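Local coordinates for iron uptake protein A2 (PDB 2VP1) that binds ferric iron in the periplasm, probably as a substrate-binding subunit of an ABC transporter that imports it, at residues R42-D47 with N223-I228; R131-S136 with G217-A222; S166-L171 with R331-S336. All blocks are in the same frame, centred on the assembly; numbering follows the deposited sequence.

Interaction 1 (R42-D47 with N223-I228). With FE (Fe (III) ion), chain C.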
# COMPACT_ATOMS: atom_id res chain seq x y z
N ARG A 42 -3.45 -0.87 9.33
CA ARG A 42 -1.98 -0.76 9.31
C ARG A 42 -1.32 -1.88 10.14
O ARG A 42 -1.94 -2.44 11.04
CB ARG A 42 -1.52 0.63 9.79
CG ARG A 42 -1.62 1.71 8.73
CD ARG A 42 -1.11 3.03 9.24
NE ARG A 42 0.35 3.06 9.30
CZ ARG A 42 1.13 3.66 8.40
NH1 ARG A 42 0.58 4.29 7.36
NH2 ARG A 42 2.45 3.65 8.53
N HIS A 43 -0.08 -2.21 9.82
CA HIS A 43 0.58 -3.37 10.42
C HIS A 43 2.07 -3.12 10.70
O HIS A 43 2.93 -3.93 10.34
CB HIS A 43 0.43 -4.59 9.50
CG HIS A 43 0.61 -4.27 8.05
ND1 HIS A 43 -0.45 -4.19 7.17
CD2 HIS A 43 1.72 -3.98 7.33
CE1 HIS A 43 -0.00 -3.87 5.97
NE2 HIS A 43 1.31 -3.74 6.03
N TYR A 44 2.38 -2.00 11.34
CA TYR A 44 3.75 -1.63 11.60
C TYR A 44 3.90 -1.35 13.07
O TYR A 44 3.27 -0.44 13.59
CB TYR A 44 4.14 -0.40 10.77
CG TYR A 44 3.69 -0.52 9.35
CD1 TYR A 44 4.34 -1.39 8.46
CD2 TYR A 44 2.58 0.19 8.88
CE1 TYR A 44 3.91 -1.52 7.13
CE2 TYR A 44 2.14 0.06 7.57
CZ TYR A 44 2.82 -0.79 6.70
OH TYR A 44 2.40 -0.91 5.40
N ASN A 45 4.72 -2.17 13.73
CA ASN A 45 4.98 -2.01 15.16
C ASN A 45 5.52 -0.63 15.56
O ASN A 45 5.24 -0.16 16.66
CB ASN A 45 5.84 -3.17 15.70
CG ASN A 45 5.01 -4.44 15.97
OD1 ASN A 45 3.81 -4.35 16.27
ND2 ASN A 45 5.63 -5.60 15.88
N THR A 46 6.24 0.04 14.66
CA THR A 46 6.73 1.39 14.93
C THR A 46 5.61 2.44 14.92
O THR A 46 5.84 3.62 15.23
CB THR A 46 7.84 1.81 13.94
OG1 THR A 46 7.28 1.92 12.63
CG2 THR A 46 9.03 0.82 13.97
N ASP A 47 4.40 2.01 14.56
CA ASP A 47 3.22 2.89 14.56
C ASP A 47 2.82 3.29 15.97
O ASP A 47 2.29 4.37 16.17
CB ASP A 47 2.02 2.23 13.86
CG ASP A 47 1.94 2.57 12.37
OD1 ASP A 47 2.83 3.28 11.83
OD2 ASP A 47 0.97 2.13 11.73
N ASN A 223 6.01 -3.95 -1.83
CA ASN A 223 6.03 -2.50 -1.61
C ASN A 223 7.42 -1.97 -1.29
O ASN A 223 8.23 -2.67 -0.67
CB ASN A 223 5.06 -2.11 -0.50
CG ASN A 223 3.60 -2.19 -0.92
OD1 ASN A 223 3.28 -2.36 -2.11
ND2 ASN A 223 2.70 -2.05 0.05
N SER A 224 7.67 -0.74 -1.73
CA SER A 224 8.97 -0.09 -1.62
C SER A 224 9.51 -0.00 -0.21
O SER A 224 10.67 -0.32 0.02
CB SER A 224 8.92 1.33 -2.22
OG SER A 224 7.79 2.06 -1.78
N TYR A 225 8.68 0.42 0.74
CA TYR A 225 9.13 0.77 2.09
C TYR A 225 9.64 -0.44 2.91
O TYR A 225 10.36 -0.27 3.89
CB TYR A 225 8.02 1.52 2.85
CG TYR A 225 6.74 0.71 2.90
CD1 TYR A 225 6.55 -0.26 3.88
CD2 TYR A 225 5.74 0.89 1.93
CE1 TYR A 225 5.41 -1.02 3.91
CE2 TYR A 225 4.57 0.12 1.97
CZ TYR A 225 4.42 -0.84 2.96
OH TYR A 225 3.29 -1.63 3.02
N TYR A 226 9.23 -1.65 2.53
CA TYR A 226 9.65 -2.86 3.22
C TYR A 226 11.13 -3.08 3.02
O TYR A 226 11.82 -3.54 3.94
CB TYR A 226 8.87 -4.09 2.72
CG TYR A 226 7.44 -4.19 3.22
CD1 TYR A 226 7.15 -4.29 4.58
CD2 TYR A 226 6.37 -4.19 2.32
CE1 TYR A 226 5.84 -4.39 5.03
CE2 TYR A 226 5.05 -4.27 2.77
CZ TYR A 226 4.79 -4.38 4.13
OH TYR A 226 3.49 -4.48 4.58
N TYR A 227 11.63 -2.74 1.83
CA TYR A 227 13.05 -2.92 1.50
C TYR A 227 13.98 -1.94 2.19
O TYR A 227 15.13 -2.29 2.52
CB TYR A 227 13.25 -2.81 0.01
CG TYR A 227 14.65 -3.17 -0.47
CD1 TYR A 227 15.01 -4.48 -0.70
CD2 TYR A 227 15.59 -2.18 -0.72
CE1 TYR A 227 16.25 -4.80 -1.16
CE2 TYR A 227 16.85 -2.49 -1.18
CZ TYR A 227 17.18 -3.80 -1.40
OH TYR A 227 18.45 -4.13 -1.86
N ILE A 228 13.49 -0.72 2.39
CA ILE A 228 14.27 0.33 3.03
C ILE A 228 14.51 -0.01 4.51
O ILE A 228 15.59 0.22 5.05
CB ILE A 228 13.60 1.73 2.89
CG1 ILE A 228 13.05 1.96 1.46
CG2 ILE A 228 14.57 2.86 3.33
CD1 ILE A 228 14.13 2.03 0.36
FE FE C . 2.41 -2.68 4.51
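His43 and Tyr225 both place CG between the backbone N and the carbonyl carbon (chi1 41° and 56°), and these turns bring imidazole and phenol to one ferric ion. The site lies in the cleft of a periplasmic binding protein of the bacterial solute-binding protein 1 family. His43 gives NE2, 2.2 Å from the iron. Tyr44, Tyr225 and Tyr226 each give OH, and Tyr169 from helix 168-181 supplies a fifth ligand. No hydrogen bond joins the two segments, so the metal is the bridge. Tyr44 OH and Tyr225 OH stand 2.6 Å apart as co-ligands. Their side chains cross at about a right angle, with CE1 of Tyr44 3.6 Å from CE1 of Tyr225. His43 and Tyr226 also cross, and Tyr226 OH lies at the edge of the imidazole. At the edge of the Tyr44 ring, NE of Arg42 donates to the syn lone pair of Asp47 OD2 at 2.7 Å. The Arg42 guanidinium lays one face against Tyr44 CE2, and Arg129 is the polar partner of Tyr44 OH. The ferric ion and Arg129 probably favour phenolate oxygens. Asn223 ND2 steadies Tyr225, reaching its OH at 3.1 Å, in the amide plane and nearly straight at 171°.

Interaction 2 (R131-S136 with G217-A222); sequences RVLYYS and GDVAIA
Leu133 and Ile221 lie side by side and point the same way, CD2 of Leu133 3.7 Å from CG1 of Ile221, across an antiparallel strand pair. Tyr135 and Val219 share that face of the sheet. Tyr134 is on the other face with Ala220 and Ala222. Its ring reaches along the neighbouring strand, Tyr134 CE1 3.7 Å from Ala222 CB. Tyr134 OH is hydrogen-bonded to Asn223 O. At the end of the ladder Arg131 crosses Ile221 at about a right angle, its CG near Ile221 CG2. The chain bends at chi2 (114°), and one guanidinium face comes over the backbone of Ile221 and Ala222, with Arg131 NH1 3.5 Å from Ala222 CA. NH1 of Arg131 makes a salt bridge with Asp205 and a hydrogen bond to Asn223 OD1; NH2 hydrogen-bonds to Asn170 OD1. An alanine here would remove the guanidinium and is likely to leave Asp205 without its charged mate and Asn223 freer to turn. Five backbone hydrogen bonds join the strands; Tyr134 N to Ala220 O is 2.7 Å and nearly straight at 170°. Main-chain bonds hold the strands in register, while buried Arg131 ties this end of the pair to helices 168-181 and 205-213 and to Asn223.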
# COMPACT_ATOMS: atom_id res chain seq x y z
N ARG A 131 4.30 -0.12 -5.26
CA ARG A 131 4.37 -1.58 -5.43
C ARG A 131 5.45 -1.86 -6.46
O ARG A 131 5.23 -1.76 -7.68
CB ARG A 131 3.02 -2.15 -5.88
CG ARG A 131 2.84 -3.61 -5.59
CD ARG A 131 1.74 -3.87 -4.56
NE ARG A 131 1.60 -5.29 -4.25
CZ ARG A 131 2.19 -5.87 -3.20
NH1 ARG A 131 2.91 -5.13 -2.36
NH2 ARG A 131 2.04 -7.17 -2.98
N VAL A 132 6.64 -2.18 -5.97
CA VAL A 132 7.82 -2.30 -6.85
C VAL A 132 8.15 -3.76 -7.16
O VAL A 132 7.42 -4.67 -6.75
CB VAL A 132 9.05 -1.56 -6.26
CG1 VAL A 132 8.75 -0.09 -6.08
CG2 VAL A 132 9.46 -2.18 -4.93
N LEU A 133 9.24 -3.96 -7.90
CA LEU A 133 9.78 -5.29 -8.12
C LEU A 133 11.07 -5.46 -7.35
O LEU A 133 11.87 -4.52 -7.26
CB LEU A 133 10.05 -5.51 -9.59
CG LEU A 133 8.86 -5.54 -10.54
CD1 LEU A 133 9.32 -6.15 -11.85
CD2 LEU A 133 7.67 -6.32 -9.95
N TYR A 134 11.27 -6.64 -6.78
CA TYR A 134 12.58 -7.02 -6.21
C TYR A 134 13.14 -8.19 -6.98
O TYR A 134 12.38 -9.02 -7.48
CB TYR A 134 12.47 -7.32 -4.71
CG TYR A 134 11.97 -6.12 -3.94
CD1 TYR A 134 10.61 -5.95 -3.66
CD2 TYR A 134 12.85 -5.11 -3.53
CE1 TYR A 134 10.15 -4.83 -2.98
CE2 TYR A 134 12.39 -3.97 -2.85
CZ TYR A 134 11.05 -3.85 -2.58
OH TYR A 134 10.60 -2.74 -1.90
N TYR A 135 14.47 -8.26 -7.10
CA TYR A 135 15.13 -9.33 -7.86
C TYR A 135 16.48 -9.81 -7.31
O TYR A 135 17.22 -9.04 -6.66
CB TYR A 135 15.29 -8.89 -9.30
CG TYR A 135 16.33 -7.80 -9.49
CD1 TYR A 135 15.98 -6.45 -9.34
CD2 TYR A 135 17.66 -8.11 -9.84
CE1 TYR A 135 16.91 -5.43 -9.52
CE2 TYR A 135 18.61 -7.10 -10.02
CZ TYR A 135 18.22 -5.76 -9.85
OH TYR A 135 19.14 -4.75 -10.03
N SER A 136 16.80 -11.07 -7.59
CA SER A 136 18.10 -11.66 -7.24
C SER A 136 19.20 -11.00 -8.04
O SER A 136 19.18 -11.06 -9.27
CB SER A 136 18.10 -13.15 -7.56
OG SER A 136 19.31 -13.74 -7.14
N GLY A 217 12.93 -18.20 -5.36
CA GLY A 217 12.47 -17.53 -6.57
C GLY A 217 13.42 -16.43 -6.96
O GLY A 217 14.41 -16.19 -6.29
N ASP A 218 13.11 -15.75 -8.05
CA ASP A 218 14.03 -14.78 -8.67
C ASP A 218 13.52 -13.36 -8.63
O ASP A 218 14.32 -12.42 -8.48
CB ASP A 218 14.27 -15.16 -10.12
CG ASP A 218 15.27 -16.27 -10.28
OD1 ASP A 218 15.73 -16.81 -9.25
OD2 ASP A 218 15.61 -16.57 -11.45
N VAL A 219 12.21 -13.21 -8.80
CA VAL A 219 11.56 -11.91 -8.83
C VAL A 219 10.33 -11.89 -7.91
O VAL A 219 9.58 -12.88 -7.82
CB VAL A 219 11.21 -11.48 -10.27
CG1 VAL A 219 10.59 -10.07 -10.31
CG2 VAL A 219 12.47 -11.54 -11.16
N ALA A 220 10.14 -10.76 -7.22
CA ALA A 220 9.05 -10.56 -6.29
C ALA A 220 8.38 -9.21 -6.52
O ALA A 220 9.06 -8.20 -6.76
CB ALA A 220 9.56 -10.65 -4.86
N ILE A 221 7.05 -9.20 -6.44
CA ILE A 221 6.28 -7.96 -6.43
C ILE A 221 6.00 -7.63 -4.97
O ILE A 221 5.40 -8.45 -4.27
CB ILE A 221 4.95 -8.11 -7.21
CG1 ILE A 221 5.21 -8.66 -8.61
CG2 ILE A 221 4.18 -6.80 -7.31
CD1 ILE A 221 3.95 -9.04 -9.35
N ALA A 222 6.48 -6.47 -4.50
CA ALA A 222 6.24 -6.00 -3.11
C ALA A 222 6.42 -4.49 -2.97
O ALA A 222 6.92 -3.83 -3.87
CB ALA A 222 7.12 -6.74 -2.11

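Interaction 3 (S166-L171 with R331-S336); sequences SNVYNL and RYQPDS. With FE (Fe (III) ion), chain C.
Ser336 and Leu171 form the one hydrogen bond between these helix starts. Ser336 OG donates to Leu171 O at 2.8 Å, in the carbonyl plane and on a lone pair. The hydroxyl stands anti to its own backbone N (chi1 -178°), which directs it across to helix 168-181. The same OG of Ser336 touches Leu171 CD2 at 3.7 Å, and this methyl also lies near Gln333 O. Leu171 thus meets the second helix with both its carbonyl and its side chain.

Gln333 crosses Leu171 at about a right angle. Its chain bends at chi2 (-135°), and Gln333 NE2, the amide nitrogen, comes to rest 3.5 Å from Leu171 CB. This is a van der Waals contact, not a polar one. Val168 adds CG2 at the fringe, 4.3 Å from Gln333 NE2.

Around them, Met90 of helix 88-96 touches Val168 and Gln333, and Ala337 and Met340 pack on Leu171.

Asn167 is the N-cap of helix 168-181. Asn167 OD1 accepts from Tyr169 N at 2.8 Å, with the donor above the carbonyl plane. Tyr332 is at the N-cap position of helix 333-343, and Ser336 N is hydrogen-bonded to Tyr332 O. Asn170 OD1 is bonded to Arg131, which joins the first turn to the sheet.

Tyr169 points its CB away from helix 333-343, and Tyr169 OH binds the iron at 2.1 Å. His43, Tyr44, Tyr225 and Tyr226 complete the metal site. One side of the first turn therefore carries a ligand and another packs on the C-terminal helix. Here the C-terminal helix 333-343 backs a capped, ligand-bearing helix start of the ferric-binding cleft, in a periplasmic binding protein whose iron is held by four tyrosines and a histidine.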
# COMPACT_ATOMS: atom_id res chain seq x y z
N SER A 166 -5.78 -12.46 -1.66
CA SER A 166 -6.74 -11.73 -0.83
C SER A 166 -6.13 -10.44 -0.32
O SER A 166 -6.86 -9.51 0.06
CB SER A 166 -7.23 -12.54 0.35
OG SER A 166 -6.27 -12.50 1.39
N ASN A 167 -4.79 -10.37 -0.30
CA ASN A 167 -4.13 -9.14 0.13
C ASN A 167 -4.48 -7.90 -0.69
O ASN A 167 -4.58 -7.91 -1.93
CB ASN A 167 -2.63 -9.25 0.21
CG ASN A 167 -2.02 -8.03 0.86
OD1 ASN A 167 -1.55 -7.12 0.18
ND2 ASN A 167 -2.09 -7.96 2.17
N VAL A 168 -4.61 -6.83 0.06
CA VAL A 168 -5.17 -5.61 -0.42
C VAL A 168 -4.24 -4.94 -1.44
O VAL A 168 -4.71 -4.31 -2.40
CB VAL A 168 -5.54 -4.71 0.80
CG1 VAL A 168 -4.32 -3.95 1.36
CG2 VAL A 168 -6.68 -3.81 0.44
N TYR A 169 -2.94 -5.15 -1.26
CA TYR A 169 -1.94 -4.60 -2.17
C TYR A 169 -2.08 -5.17 -3.56
O TYR A 169 -2.00 -4.45 -4.55
CB TYR A 169 -0.51 -4.82 -1.64
CG TYR A 169 -0.22 -4.19 -0.29
CD1 TYR A 169 -0.86 -3.01 0.12
CD2 TYR A 169 0.69 -4.76 0.57
CE1 TYR A 169 -0.60 -2.44 1.37
CE2 TYR A 169 0.96 -4.19 1.82
CZ TYR A 169 0.31 -3.03 2.21
OH TYR A 169 0.61 -2.48 3.43
N ASN A 170 -2.32 -6.48 -3.62
CA ASN A 170 -2.46 -7.18 -4.88
C ASN A 170 -3.81 -6.90 -5.51
O ASN A 170 -3.93 -6.87 -6.73
CB ASN A 170 -2.27 -8.68 -4.68
CG ASN A 170 -0.84 -9.04 -4.35
OD1 ASN A 170 0.10 -8.31 -4.70
ND2 ASN A 170 -0.66 -10.18 -3.68
N LEU A 171 -4.82 -6.72 -4.67
CA LEU A 171 -6.14 -6.39 -5.15
C LEU A 171 -6.01 -5.13 -5.98
O LEU A 171 -6.35 -5.13 -7.18
CB LEU A 171 -7.10 -6.17 -3.99
CG LEU A 171 -7.85 -7.44 -3.59
CD1 LEU A 171 -8.68 -7.25 -2.30
CD2 LEU A 171 -8.72 -7.94 -4.75
N ARG A 331 -12.81 0.96 -7.46
CA ARG A 331 -13.89 0.74 -8.42
C ARG A 331 -13.78 -0.66 -9.01
O ARG A 331 -14.78 -1.37 -9.13
CB ARG A 331 -13.84 1.83 -9.50
CG ARG A 331 -14.98 1.83 -10.48
CD ARG A 331 -14.94 3.08 -11.37
NE ARG A 331 -15.37 4.29 -10.67
CZ ARG A 331 -14.55 5.25 -10.26
NH1 ARG A 331 -13.25 5.15 -10.47
NH2 ARG A 331 -15.05 6.31 -9.63
N TYR A 332 -12.56 -1.05 -9.35
CA TYR A 332 -12.29 -2.35 -9.94
C TYR A 332 -11.83 -3.45 -8.94
O TYR A 332 -11.23 -4.43 -9.35
CB TYR A 332 -11.29 -2.18 -11.09
CG TYR A 332 -11.85 -1.39 -12.27
CD1 TYR A 332 -12.60 -2.03 -13.28
CD2 TYR A 332 -11.62 -0.01 -12.39
CE1 TYR A 332 -13.13 -1.31 -14.37
CE2 TYR A 332 -12.14 0.73 -13.48
CZ TYR A 332 -12.89 0.07 -14.46
OH TYR A 332 -13.41 0.76 -15.54
N GLN A 333 -12.16 -3.30 -7.65
CA GLN A 333 -11.79 -4.30 -6.63
C GLN A 333 -12.52 -5.65 -6.71
O GLN A 333 -11.89 -6.71 -6.56
CB GLN A 333 -11.92 -3.75 -5.21
CG GLN A 333 -10.72 -2.95 -4.77
CD GLN A 333 -10.27 -3.28 -3.36
OE1 GLN A 333 -11.11 -3.54 -2.47
NE2 GLN A 333 -8.94 -3.27 -3.15
N PRO A 334 -13.86 -5.62 -6.88
CA PRO A 334 -14.64 -6.86 -7.08
C PRO A 334 -14.19 -7.65 -8.32
O PRO A 334 -14.01 -8.87 -8.24
CB PRO A 334 -16.07 -6.35 -7.26
CG PRO A 334 -16.08 -5.04 -6.54
CD PRO A 334 -14.74 -4.44 -6.85
N ASP A 335 -14.00 -6.95 -9.43
CA ASP A 335 -13.49 -7.56 -10.65
C ASP A 335 -12.12 -8.20 -10.42
O ASP A 335 -11.88 -9.32 -10.85
CB ASP A 335 -13.40 -6.50 -11.77
CG ASP A 335 -14.76 -6.02 -12.23
OD1 ASP A 335 -15.78 -6.67 -11.89
OD2 ASP A 335 -14.83 -5.00 -12.94
N SER A 336 -11.24 -7.46 -9.73
CA SER A 336 -9.90 -7.92 -9.36
C SER A 336 -9.95 -9.19 -8.51
O SER A 336 -9.31 -10.19 -8.86
CB SER A 336 -9.17 -6.80 -8.61
OG SER A 336 -7.85 -7.17 -8.26
FE FE C . 2.41 -2.68 4.51

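In the fold
Interactions 1 and 3 meet at the iron: 42-47 and 223-228 bring four ligands, and 166-171 brings the fifth. Interaction 2 binds no metal; the side chain of Arg131, at its end nearest the site, is about 7 Å from the iron. Strand 219-223 runs straight into helix 224-232, so the strand pairing probably helps to place the two tyrosines of interaction 1. Arg131 links interaction 2 to both of the others. The chemistry follows the place. Interaction 1 is coordination, buried except for His43, which is exposed. Interaction 2 is largely buried, with backbone bonds and apolar side chains. Interaction 3 is also buried, smaller than interaction 2 but larger than interaction 1, with one hydroxyl bond between helix starts.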